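Local coordinates for putative uncharacterized protein (Mycobacterium avium, PDB 2Z6V) that probably transfers a sulfuryl group from the donor PAPS to an acceptor, as sulfotransferases do, although its natural substrate is unknown, at residues A[112-115]-A[116-119]; A[197-201]-A[202-206]; A[400-403]-A[404-408]; A[284-287]-A[288-292]. One frame throughout, in Å; residues are numbered along the deposited sequence.

Overall arrangement
The four contacts illustrate how local turns at the ends of helices and strands can shape a ligand site in an α/β protein. Contacts 1, 2 and 4 all touch one bound palmitic acid: contact 2 and contact 4 lie near its carboxyl end, with centres about 15 Å apart, and Ser206 packs on Pro289 between them. Contact 1 meets the far end of the chain and also holds a sulfate in the probable donor site; its Arg116 packs on Leu285 of contact 4. Contact 3 stands off: the side chain of Tyr402 is about 12 Å from the palmitic acid. It reaches the others through contact 1, where CE of Met114 lies 3.7 Å from OH of Tyr402.

Contact 1 (A[112-115]-A[116-119]); sequences LGMP and RTGT. With PLM (palmitic acid), chain C; SO4 (sulfate ion), chain B.
The flat guanidinium of Arg116, whose CB and CG lie against the carbonyl of Pro115, turns one face to a bound sulfate: O1 of the ion stands over the centre of that face, 4.1 Å from CZ of Arg116. NE of the same group is hydrogen-bonded to Ser281 OG of helix 275-285, which helps fix the plane. This turn, between strand 109-113 and helix 120-126, has the position of, and is consistent with, the 5'-phosphosulfate-binding loop of sulfotransferases, which resembles a P-loop. The sulfate probably came from the crystallisation liquor, but its place is consistent with a phosphate subsite of the donor PAPS. Backbone N-H groups grip it: Gly118 N donates to sulfate O1 at 3.0 Å, Thr119 N gives O4 a weak bond, and Thr120 N also bonds the ion. Gly118 has a positive phi (66°), a conformation easily reached by glycine. Thr119 adds a weak bond from OG1, an atom that Lys248 also holds.

Thr117 braces the loop from within. With chi1 at 43°, OG1 sits between the backbone N and the carbonyl carbon and donates to Met114 O at 3.3 Å, tilted 23° from that carbonyl's plane. The methyl CG2 of Thr117 rests 4.1 Å from CB of Met114. Pro115 carries its ring toward the fatty acid, where its CB lies 3.7 Å from the terminal carbon CG of the ligand.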
loop_
_atom_site.group_PDB
_atom_site.type_symbol
_atom_site.label_atom_id
_atom_site.label_comp_id
_atom_site.label_asym_id
_atom_site.label_seq_id
_atom_site.Cartn_x
_atom_site.Cartn_y
_atom_site.Cartn_z
ATOM N N LEU A 112 -8.638 4.367 2.566
ATOM C CA LEU A 112 -7.500 5.201 2.932
ATOM C C LEU A 112 -7.518 5.540 4.414
ATOM O O LEU A 112 -8.457 5.191 5.125
ATOM C CB LEU A 112 -7.529 6.489 2.105
ATOM C CG LEU A 112 -8.830 7.306 2.184
ATOM C CD1 LEU A 112 -8.831 8.172 3.442
ATOM C CD2 LEU A 112 -8.965 8.182 0.947
ATOM N N GLY A 113 -6.480 6.227 4.873
ATOM C CA GLY A 113 -6.404 6.602 6.275
ATOM C C GLY A 113 -5.005 6.397 6.818
ATOM O O GLY A 113 -4.028 6.483 6.076
ATOM N N MET A 114 -4.895 6.130 8.113
ATOM C CA MET A 114 -3.585 5.901 8.714
ATOM C C MET A 114 -3.184 4.447 8.507
ATOM O O MET A 114 -4.028 3.580 8.254
ATOM C CB MET A 114 -3.612 6.135 10.224
ATOM C CG MET A 114 -4.122 7.473 10.702
ATOM S SD MET A 114 -4.107 7.535 12.521
ATOM C CE MET A 114 -5.518 6.461 12.909
ATOM N N PRO A 115 -1.874 4.163 8.583
ATOM C CA PRO A 115 -1.466 2.766 8.413
ATOM C C PRO A 115 -1.738 2.094 9.762
ATOM O O PRO A 115 -1.895 2.779 10.777
ATOM C CB PRO A 115 0.025 2.878 8.098
ATOM C CG PRO A 115 0.433 4.113 8.849
ATOM C CD PRO A 115 -0.706 5.066 8.571
ATOM N N ARG A 116 -1.824 0.771 9.781
ATOM C CA ARG A 116 -2.062 0.050 11.030
ATOM C C ARG A 116 -3.475 0.223 11.583
ATOM O O ARG A 116 -3.673 0.187 12.796
ATOM C CB ARG A 116 -1.054 0.496 12.105
ATOM C CG ARG A 116 0.370 0.637 11.600
ATOM C CD ARG A 116 0.762 -0.583 10.792
ATOM N NE ARG A 116 0.553 -1.804 11.560
ATOM C CZ ARG A 116 0.605 -3.026 11.047
ATOM N NH1 ARG A 116 0.856 -3.196 9.757
ATOM N NH2 ARG A 116 0.414 -4.076 11.834
ATOM N N THR A 117 -4.456 0.404 10.705
ATOM C CA THR A 117 -5.836 0.563 11.143
ATOM C C THR A 117 -6.596 -0.759 11.180
ATOM O O THR A 117 -7.777 -0.781 11.526
ATOM C CB THR A 117 -6.611 1.546 10.237
ATOM O OG1 THR A 117 -6.286 1.286 8.868
ATOM C CG2 THR A 117 -6.268 2.985 10.584
ATOM N N GLY A 118 -5.918 -1.850 10.820
ATOM C CA GLY A 118 -6.527 -3.175 10.828
ATOM C C GLY A 118 -7.651 -3.366 9.827
ATOM O O GLY A 118 -8.689 -3.941 10.147
ATOM N N THR A 119 -7.422 -2.906 8.602
ATOM C CA THR A 119 -8.403 -2.968 7.522
ATOM C C THR A 119 -8.403 -4.270 6.737
ATOM O O THR A 119 -9.298 -4.510 5.930
ATOM C CB THR A 119 -8.166 -1.818 6.516
ATOM O OG1 THR A 119 -6.952 -2.057 5.780
ATOM C CG2 THR A 119 -8.041 -0.488 7.258
HETATM C C1 PLM C . 7.762 4.307 5.464
HETATM O O1 PLM C . 8.314 5.326 5.933
HETATM O O2 PLM C . 8.140 3.664 4.462
HETATM C C2 PLM C . 6.509 3.790 6.176
HETATM C C3 PLM C . 5.507 4.919 6.423
HETATM C C4 PLM C . 4.188 4.413 7.013
HETATM C C5 PLM C . 3.490 3.426 6.074
HETATM C C6 PLM C . 4.080 2.019 6.185
HETATM C C7 PLM C . 3.591 1.145 5.029
HETATM C C8 PLM C . 4.277 1.546 3.722
HETATM C C9 PLM C . 3.276 1.499 2.566
HETATM C CA PLM C . 2.544 0.157 2.513
HETATM C CB PLM C . 1.238 0.266 1.720
HETATM C CC PLM C . 0.360 1.369 2.314
HETATM C CD PLM C . 0.822 2.749 1.840
HETATM C CE PLM C . 0.350 3.871 2.768
HETATM C CF PLM C . 1.003 3.725 4.144
HETATM C CG PLM C . 0.673 4.905 5.058
HETATM S S SO4 B . -3.521 -2.966 8.338
HETATM O O1 SO4 B . -3.313 -2.937 9.801
HETATM O O2 SO4 B . -3.474 -1.594 7.789
HETATM O O3 SO4 B . -2.463 -3.784 7.717
HETATM O O4 SO4 B . -4.830 -3.569 8.039
#

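Contact 2 (A[197-201]-A[202-206]); sequences QDFKG and LSWDS. With PLM (palmitic acid), chain C.
One wall of the fatty-acid pocket is a short helical turn, residues 202-206, entered through Gly201 and backed by the aromatic pair Phe199 and Trp204. The two rings run nearly parallel, their planes at 20°, but are slid so far apart that they barely overlap: the centroid of the Phe199 ring is 5.3 Å from that of the five-membered ring of Trp204. They touch where CE2 of Phe199 lies 3.6 Å from CZ2 of Trp204. NE1 of Trp204 is bonded to Asn196 O, which helps set the rotation of the indole. Trp204 N donates to Gly201 O at 3.3 Å, closing the first turn.

In the fold, this is the connection from helix 192-195 to helix 212-219, and helices 50-64 and 70-96 cover the aromatic side through Ile58 and Ala80. The other side looks onto the palmitic acid. Leu202, its CG anti to the backbone N (chi1 -170°), lays CD2 3.7 Å from C4 of the fatty acid, while OD2 of Asp205 comes to 2.6 Å from O1 of the fatty acid. Gln311 of helix 301-326 is hydrogen-bonded to the same ligand. At the end of the turn, Ser203 O accepts two bonds from one residue, from the backbone N of Ser206 and, at 2.7 Å, from its hydroxyl OG.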
loop_
_atom_site.group_PDB
_atom_site.type_symbol
_atom_site.label_atom_id
_atom_site.label_comp_id
_atom_site.label_asym_id
_atom_site.label_seq_id
_atom_site.Cartn_x
_atom_site.Cartn_y
_atom_site.Cartn_z
ATOM N N GLN A 197 6.506 1.887 -8.358
ATOM C CA GLN A 197 7.051 1.725 -9.708
ATOM C C GLN A 197 7.287 3.092 -10.358
ATOM O O GLN A 197 7.828 3.187 -11.467
ATOM C CB GLN A 197 6.105 0.900 -10.579
ATOM C CG GLN A 197 6.039 -0.576 -10.217
ATOM C CD GLN A 197 4.934 -1.307 -10.956
ATOM O OE1 GLN A 197 4.785 -1.169 -12.173
ATOM N NE2 GLN A 197 4.154 -2.094 -10.223
ATOM N N ASP A 198 6.861 4.150 -9.676
ATOM C CA ASP A 198 7.081 5.494 -10.176
ATOM C C ASP A 198 7.954 6.192 -9.143
ATOM O O ASP A 198 8.177 7.402 -9.191
ATOM C CB ASP A 198 5.757 6.239 -10.356
ATOM C CG ASP A 198 5.943 7.609 -11.005
ATOM O OD1 ASP A 198 6.612 7.682 -12.069
ATOM O OD2 ASP A 198 5.424 8.607 -10.453
ATOM N N PHE A 199 8.446 5.398 -8.199
ATOM C CA PHE A 199 9.309 5.876 -7.127
ATOM C C PHE A 199 8.794 7.099 -6.375
ATOM O O PHE A 199 9.537 8.027 -6.055
ATOM C CB PHE A 199 10.719 6.087 -7.676
ATOM C CG PHE A 199 11.312 4.829 -8.239
ATOM C CD1 PHE A 199 11.194 4.531 -9.593
ATOM C CD2 PHE A 199 11.896 3.884 -7.393
ATOM C CE1 PHE A 199 11.640 3.312 -10.094
ATOM C CE2 PHE A 199 12.345 2.657 -7.885
ATOM C CZ PHE A 199 12.217 2.370 -9.236
ATOM N N LYS A 200 7.496 7.057 -6.093
ATOM C CA LYS A 200 6.780 8.082 -5.340
ATOM C C LYS A 200 5.764 7.308 -4.498
ATOM O O LYS A 200 4.543 7.398 -4.703
ATOM C CB LYS A 200 6.064 9.050 -6.277
ATOM C CG LYS A 200 6.994 9.906 -7.111
ATOM C CD LYS A 200 6.193 10.898 -7.929
ATOM C CE LYS A 200 7.061 11.698 -8.862
ATOM N NZ LYS A 200 6.196 12.458 -9.795
ATOM N N GLY A 201 6.307 6.517 -3.577
ATOM C CA GLY A 201 5.510 5.699 -2.686
ATOM C C GLY A 201 6.189 5.673 -1.330
ATOM O O GLY A 201 7.411 5.522 -1.223
ATOM N N LEU A 202 5.393 5.821 -0.284
ATOM C CA LEU A 202 5.919 5.854 1.062
ATOM C C LEU A 202 6.657 4.581 1.496
ATOM O O LEU A 202 7.399 4.610 2.472
ATOM C CB LEU A 202 4.773 6.158 2.030
ATOM C CG LEU A 202 5.085 6.471 3.491
ATOM C CD1 LEU A 202 6.067 7.639 3.586
ATOM C CD2 LEU A 202 3.780 6.791 4.211
ATOM N N SER A 203 6.478 3.470 0.784
ATOM C CA SER A 203 7.142 2.233 1.182
ATOM C C SER A 203 8.658 2.308 1.065
ATOM O O SER A 203 9.371 1.683 1.850
ATOM C CB SER A 203 6.633 1.045 0.366
ATOM O OG SER A 203 6.968 1.165 -1.002
ATOM N N TRP A 204 9.154 3.066 0.092
ATOM C CA TRP A 204 10.594 3.197 -0.090
ATOM C C TRP A 204 11.279 3.789 1.141
ATOM O O TRP A 204 12.413 3.423 1.465
ATOM C CB TRP A 204 10.900 4.069 -1.305
ATOM C CG TRP A 204 10.647 3.381 -2.602
ATOM C CD1 TRP A 204 9.767 3.760 -3.579
ATOM C CD2 TRP A 204 11.276 2.186 -3.070
ATOM N NE1 TRP A 204 9.812 2.872 -4.624
ATOM C CE2 TRP A 204 10.729 1.895 -4.340
ATOM C CE3 TRP A 204 12.251 1.330 -2.540
ATOM C CZ2 TRP A 204 11.122 0.780 -5.091
ATOM C CZ3 TRP A 204 12.644 0.217 -3.290
ATOM C CH2 TRP A 204 12.078 -0.046 -4.552
ATOM N N ASP A 205 10.585 4.693 1.829
ATOM C CA ASP A 205 11.142 5.342 3.009
ATOM C C ASP A 205 11.421 4.395 4.167
ATOM O O ASP A 205 12.265 4.682 5.015
ATOM C CB ASP A 205 10.219 6.459 3.506
ATOM C CG ASP A 205 10.801 7.195 4.703
ATOM O OD1 ASP A 205 11.795 7.939 4.518
ATOM O OD2 ASP A 205 10.275 7.019 5.827
ATOM N N SER A 206 10.715 3.272 4.220
ATOM C CA SER A 206 10.942 2.341 5.312
ATOM C C SER A 206 12.227 1.553 5.065
ATOM O O SER A 206 12.703 0.838 5.940
ATOM C CB SER A 206 9.744 1.401 5.480
ATOM O OG SER A 206 9.505 0.663 4.305
HETATM C C1 PLM C . 7.762 4.307 5.464
HETATM O O1 PLM C . 8.314 5.326 5.933
HETATM O O2 PLM C . 8.140 3.664 4.462
HETATM C C2 PLM C . 6.509 3.790 6.176
HETATM C C3 PLM C . 5.507 4.919 6.423
HETATM C C4 PLM C . 4.188 4.413 7.013
HETATM C C5 PLM C . 3.490 3.426 6.074
HETATM C C6 PLM C . 4.080 2.019 6.185
HETATM C C7 PLM C . 3.591 1.145 5.029
HETATM C C8 PLM C . 4.277 1.546 3.722
HETATM C C9 PLM C . 3.276 1.499 2.566
HETATM C CA PLM C . 2.544 0.157 2.513
HETATM C CB PLM C . 1.238 0.266 1.720
HETATM C CC PLM C . 0.360 1.369 2.314
HETATM C CD PLM C . 0.822 2.749 1.840
HETATM C CE PLM C . 0.350 3.871 2.768
HETATM C CF PLM C . 1.003 3.725 4.144
HETATM C CG PLM C . 0.673 4.905 5.058
#

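Contact 3 (A[400-403]-A[404-408]); sequences AEYL and DTFDI
Tyr402 is met by two residues that follow it in the chain: its CE1 lies 3.6 Å from CD2 of Phe406, and its CE2 3.4 Å from the methyl CD1 of Ile408. The Phe406 ring is inclined at 64° to that of Tyr402, with centroids 5.6 Å apart, so the two rings meet obliquely. Ile408 reaches the tyrosine with its longer branch, drawn out straight at chi2 179°, and its CB also lies 4.3 Å from CD2 of Leu403.

Backbone bonds place these groups. Asp404 N donates to Ala400 O at 3.0 Å, and two residues on, Phe406 N donates to Tyr402 O at 3.1 Å, so the phenylalanine is still tied to the helix although its own backbone has left helical angles. Beyond it the chain folds through an inverse gamma turn centred on Asp407. A water joins the two parts, donating to Leu403 O and accepting from Ile408 N at 3.1 Å.

Farther out, Tyr402 OH is hydrogen-bonded to His272 ND1, the Phe406 ring meets Trp270 edge-to-face, and Glu401 forms a salt bridge with Arg321 of helix 301-326. These partners tie the segment to strand 267-272 and a neighbouring helix. Helical bonding thus gives way to an inverse gamma turn, with a water linking the helix end to the residue after that turn's centre, at the C-terminal end of a helix packed against the parallel sheet of an α/β fold.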
loop_
_atom_site.group_PDB
_atom_site.type_symbol
_atom_site.label_atom_id
_atom_site.label_comp_id
_atom_site.label_asym_id
_atom_site.label_seq_id
_atom_site.Cartn_x
_atom_site.Cartn_y
_atom_site.Cartn_z
ATOM N N ALA A 400 -5.829 15.750 17.830
ATOM C CA ALA A 400 -6.891 16.457 18.542
ATOM C C ALA A 400 -8.152 16.595 17.700
ATOM O O ALA A 400 -9.215 16.109 18.085
ATOM C CB ALA A 400 -6.399 17.832 18.976
ATOM N N GLU A 401 -8.029 17.257 16.551
ATOM C CA GLU A 401 -9.165 17.460 15.658
ATOM C C GLU A 401 -9.729 16.112 15.249
ATOM O O GLU A 401 -10.916 15.849 15.402
ATOM C CB GLU A 401 -8.735 18.221 14.403
ATOM C CG GLU A 401 -9.903 18.726 13.563
ATOM C CD GLU A 401 -9.518 19.029 12.122
ATOM O OE1 GLU A 401 -8.393 19.524 11.882
ATOM O OE2 GLU A 401 -10.358 18.783 11.226
ATOM N N TYR A 402 -8.854 15.263 14.727
ATOM C CA TYR A 402 -9.216 13.927 14.281
ATOM C C TYR A 402 -10.102 13.183 15.281
ATOM O O TYR A 402 -11.165 12.671 14.922
ATOM C CB TYR A 402 -7.943 13.119 14.025
ATOM C CG TYR A 402 -8.191 11.728 13.492
ATOM C CD1 TYR A 402 -8.792 11.541 12.250
ATOM C CD2 TYR A 402 -7.812 10.599 14.221
ATOM C CE1 TYR A 402 -9.009 10.268 11.744
ATOM C CE2 TYR A 402 -8.026 9.321 13.721
ATOM C CZ TYR A 402 -8.625 9.164 12.482
ATOM O OH TYR A 402 -8.843 7.911 11.961
ATOM N N LEU A 403 -9.659 13.108 16.531
ATOM C CA LEU A 403 -10.426 12.409 17.557
ATOM C C LEU A 403 -11.696 13.168 17.882
ATOM O O LEU A 403 -12.681 12.586 18.337
ATOM C CB LEU A 403 -9.592 12.225 18.830
ATOM C CG LEU A 403 -8.469 11.189 18.742
ATOM C CD1 LEU A 403 -7.600 11.258 19.980
ATOM C CD2 LEU A 403 -9.072 9.802 18.582
ATOM N N ASP A 404 -11.677 14.471 17.631
ATOM C CA ASP A 404 -12.833 15.296 17.914
ATOM C C ASP A 404 -13.922 15.175 16.856
ATOM O O ASP A 404 -15.113 15.253 17.167
ATOM C CB ASP A 404 -12.419 16.756 18.048
ATOM C CG ASP A 404 -13.576 17.642 18.421
ATOM O OD1 ASP A 404 -14.146 17.430 19.514
ATOM O OD2 ASP A 404 -13.922 18.538 17.621
ATOM N N THR A 405 -13.527 14.984 15.603
ATOM C CA THR A 405 -14.514 14.870 14.546
ATOM C C THR A 405 -15.017 13.441 14.331
ATOM O O THR A 405 -16.133 13.240 13.857
ATOM C CB THR A 405 -13.972 15.457 13.213
ATOM O OG1 THR A 405 -14.109 14.493 12.162
ATOM C CG2 THR A 405 -12.529 15.860 13.351
ATOM N N PHE A 406 -14.206 12.452 14.694
ATOM C CA PHE A 406 -14.583 11.051 14.526
ATOM C C PHE A 406 -14.666 10.324 15.864
ATOM O O PHE A 406 -13.757 10.405 16.684
ATOM C CB PHE A 406 -13.582 10.346 13.611
ATOM C CG PHE A 406 -13.563 10.885 12.213
ATOM C CD1 PHE A 406 -14.675 10.757 11.393
ATOM C CD2 PHE A 406 -12.431 11.524 11.714
ATOM C CE1 PHE A 406 -14.668 11.258 10.093
ATOM C CE2 PHE A 406 -12.410 12.031 10.411
ATOM C CZ PHE A 406 -13.531 11.897 9.598
ATOM N N ASP A 407 -15.762 9.606 16.071
ATOM C CA ASP A 407 -15.998 8.880 17.310
ATOM C C ASP A 407 -15.247 7.554 17.345
ATOM O O ASP A 407 -15.819 6.493 17.069
ATOM C CB ASP A 407 -17.502 8.651 17.476
ATOM C CG ASP A 407 -17.847 7.900 18.745
ATOM O OD1 ASP A 407 -17.396 8.327 19.833
ATOM O OD2 ASP A 407 -18.576 6.884 18.648
ATOM N N ILE A 408 -13.966 7.617 17.701
ATOM C CA ILE A 408 -13.126 6.426 17.748
ATOM C C ILE A 408 -12.978 5.829 19.140
ATOM O O ILE A 408 -12.622 6.522 20.095
ATOM C CB ILE A 408 -11.718 6.722 17.195
ATOM C CG1 ILE A 408 -11.823 7.170 15.735
ATOM C CG2 ILE A 408 -10.833 5.483 17.334
ATOM C CD1 ILE A 408 -10.499 7.521 15.102
HETATM O O HOH W 1 -12.986 9.878 19.552
#

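Contact 4 (A[284-287]-A[288-292]); sequences NLWR and LPQSL. With PLM (palmitic acid), chain C.
Trp286 and Gln290, one helical turn apart, carry the contact, and they are turned very differently. The glutamine points its CB toward the preceding segment, and CB and CG of Gln290 lie beside Trp286 O, CB at 3.4 Å. The indole leads away instead and presents an edge to the palmitic acid, whose C3 lies in the ring plane, 3.8 Å from CZ2 of Trp286; the model brings ring and ligand too close at this point, so the detail is doubtful. Beside it, CD2 of Leu285 reaches C6 of the fatty acid at 4.0 Å.

Pro289 sets its ring against the same peptide, with CG 3.4 Å from Trp286 O. Having no N-H, it cannot donate to Leu285 O, and its CD occupies that place. Regular bonding resumes at once: Gln290 N donates to Trp286 O at 3.2 Å, and Ser291 N to Arg287 O at 2.9 Å. The serine hydroxyl, held over the backbone by a chi1 of 70°, donates to Leu288 O at 2.8 Å. Arg287 is extended from CG to NE; its NE is hydrogen-bonded to Tyr388 OH and its NH2 forms a salt bridge with Glu387 OE1.

Proline in the first turn of a helix suits its missing N-H; here it opens helix 287-293 just after helix 275-285, beside the palmitic acid.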
loop_
_atom_site.group_PDB
_atom_site.type_symbol
_atom_site.label_atom_id
_atom_site.label_comp_id
_atom_site.label_asym_id
_atom_site.label_seq_id
_atom_site.Cartn_x
_atom_site.Cartn_y
_atom_site.Cartn_z
ATOM N N ASN A 284 6.753 0.093 15.058
ATOM C CA ASN A 284 7.106 -1.301 15.201
ATOM C C ASN A 284 7.199 -1.950 13.825
ATOM O O ASN A 284 8.091 -2.765 13.568
ATOM C CB ASN A 284 6.062 -2.007 16.074
ATOM C CG ASN A 284 6.401 -3.462 16.324
ATOM O OD1 ASN A 284 7.506 -3.785 16.767
ATOM N ND2 ASN A 284 5.446 -4.350 16.044
ATOM N N LEU A 285 6.284 -1.573 12.937
ATOM C CA LEU A 285 6.263 -2.126 11.589
ATOM C C LEU A 285 7.591 -1.899 10.884
ATOM O O LEU A 285 8.064 -2.760 10.136
ATOM C CB LEU A 285 5.140 -1.483 10.764
ATOM C CG LEU A 285 4.904 -2.046 9.355
ATOM C CD1 LEU A 285 4.410 -3.475 9.474
ATOM C CD2 LEU A 285 3.891 -1.204 8.602
ATOM N N TRP A 286 8.186 -0.735 11.134
ATOM C CA TRP A 286 9.446 -0.360 10.501
ATOM C C TRP A 286 10.650 -1.210 10.881
ATOM O O TRP A 286 11.656 -1.230 10.169
ATOM C CB TRP A 286 9.777 1.100 10.799
ATOM C CG TRP A 286 8.882 2.094 10.151
ATOM C CD1 TRP A 286 8.090 1.904 9.054
ATOM C CD2 TRP A 286 8.735 3.467 10.517
ATOM N NE1 TRP A 286 7.461 3.076 8.714
ATOM C CE2 TRP A 286 7.841 4.053 9.596
ATOM C CE3 TRP A 286 9.276 4.263 11.536
ATOM C CZ2 TRP A 286 7.476 5.394 9.662
ATOM C CZ3 TRP A 286 8.912 5.603 11.599
ATOM C CH2 TRP A 286 8.022 6.153 10.668
ATOM N N ARG A 287 10.559 -1.911 12.001
ATOM C CA ARG A 287 11.674 -2.722 12.438
ATOM C C ARG A 287 12.081 -3.795 11.435
ATOM O O ARG A 287 13.275 -4.012 11.206
ATOM C CB ARG A 287 11.362 -3.334 13.799
ATOM C CG ARG A 287 11.491 -2.334 14.943
ATOM C CD ARG A 287 11.115 -2.983 16.254
ATOM N NE ARG A 287 11.182 -2.064 17.391
ATOM C CZ ARG A 287 12.307 -1.576 17.911
ATOM N NH1 ARG A 287 13.487 -1.910 17.403
ATOM N NH2 ARG A 287 12.243 -0.757 18.951
ATOM N N LEU A 288 11.106 -4.449 10.812
ATOM C CA LEU A 288 11.416 -5.495 9.847
ATOM C C LEU A 288 12.291 -5.008 8.679
ATOM O O LEU A 288 13.377 -5.546 8.459
ATOM C CB LEU A 288 10.123 -6.147 9.341
ATOM C CG LEU A 288 10.269 -7.261 8.296
ATOM C CD1 LEU A 288 11.422 -8.200 8.650
ATOM C CD2 LEU A 288 8.959 -8.031 8.207
ATOM N N PRO A 289 11.845 -3.988 7.916
ATOM C CA PRO A 289 12.726 -3.563 6.820
ATOM C C PRO A 289 14.054 -2.965 7.294
ATOM O O PRO A 289 15.058 -3.033 6.585
ATOM C CB PRO A 289 11.859 -2.576 6.023
ATOM C CG PRO A 289 10.879 -2.079 7.010
ATOM C CD PRO A 289 10.539 -3.313 7.826
ATOM N N GLN A 290 14.060 -2.383 8.489
ATOM C CA GLN A 290 15.289 -1.818 9.042
ATOM C C GLN A 290 16.276 -2.954 9.261
ATOM O O GLN A 290 17.454 -2.834 8.942
ATOM C CB GLN A 290 15.026 -1.141 10.389
ATOM C CG GLN A 290 14.373 0.230 10.323
ATOM C CD GLN A 290 13.819 0.666 11.675
ATOM O OE1 GLN A 290 14.301 0.232 12.724
ATOM N NE2 GLN A 290 12.812 1.534 11.657
ATOM N N SER A 291 15.779 -4.066 9.794
ATOM C CA SER A 291 16.621 -5.220 10.077
ATOM C C SER A 291 17.044 -5.988 8.836
ATOM O O SER A 291 18.019 -6.741 8.878
ATOM C CB SER A 291 15.915 -6.177 11.044
ATOM O OG SER A 291 14.815 -6.825 10.435
ATOM N N LEU A 292 16.327 -5.799 7.733
ATOM C CA LEU A 292 16.664 -6.505 6.503
ATOM C C LEU A 292 17.780 -5.866 5.694
ATOM O O LEU A 292 18.486 -6.561 4.966
ATOM C CB LEU A 292 15.436 -6.646 5.598
ATOM C CG LEU A 292 14.298 -7.568 6.047
ATOM C CD1 LEU A 292 13.213 -7.578 4.978
ATOM C CD2 LEU A 292 14.821 -8.984 6.286
HETATM C C1 PLM C . 7.762 4.307 5.464
HETATM O O1 PLM C . 8.314 5.326 5.933
HETATM O O2 PLM C . 8.140 3.664 4.462
HETATM C C2 PLM C . 6.509 3.790 6.176
HETATM C C3 PLM C . 5.507 4.919 6.423
HETATM C C4 PLM C . 4.188 4.413 7.013
HETATM C C5 PLM C . 3.490 3.426 6.074
HETATM C C6 PLM C . 4.080 2.019 6.185
HETATM C C7 PLM C . 3.591 1.145 5.029
HETATM C C8 PLM C . 4.277 1.546 3.722
HETATM C C9 PLM C . 3.276 1.499 2.566
HETATM C CA PLM C . 2.544 0.157 2.513
HETATM C CB PLM C . 1.238 0.266 1.720
HETATM C CC PLM C . 0.360 1.369 2.314
HETATM C CD PLM C . 0.822 2.749 1.840
HETATM C CE PLM C . 0.350 3.871 2.768
HETATM C CF PLM C . 1.003 3.725 4.144
HETATM C CG PLM C . 0.673 4.905 5.058
#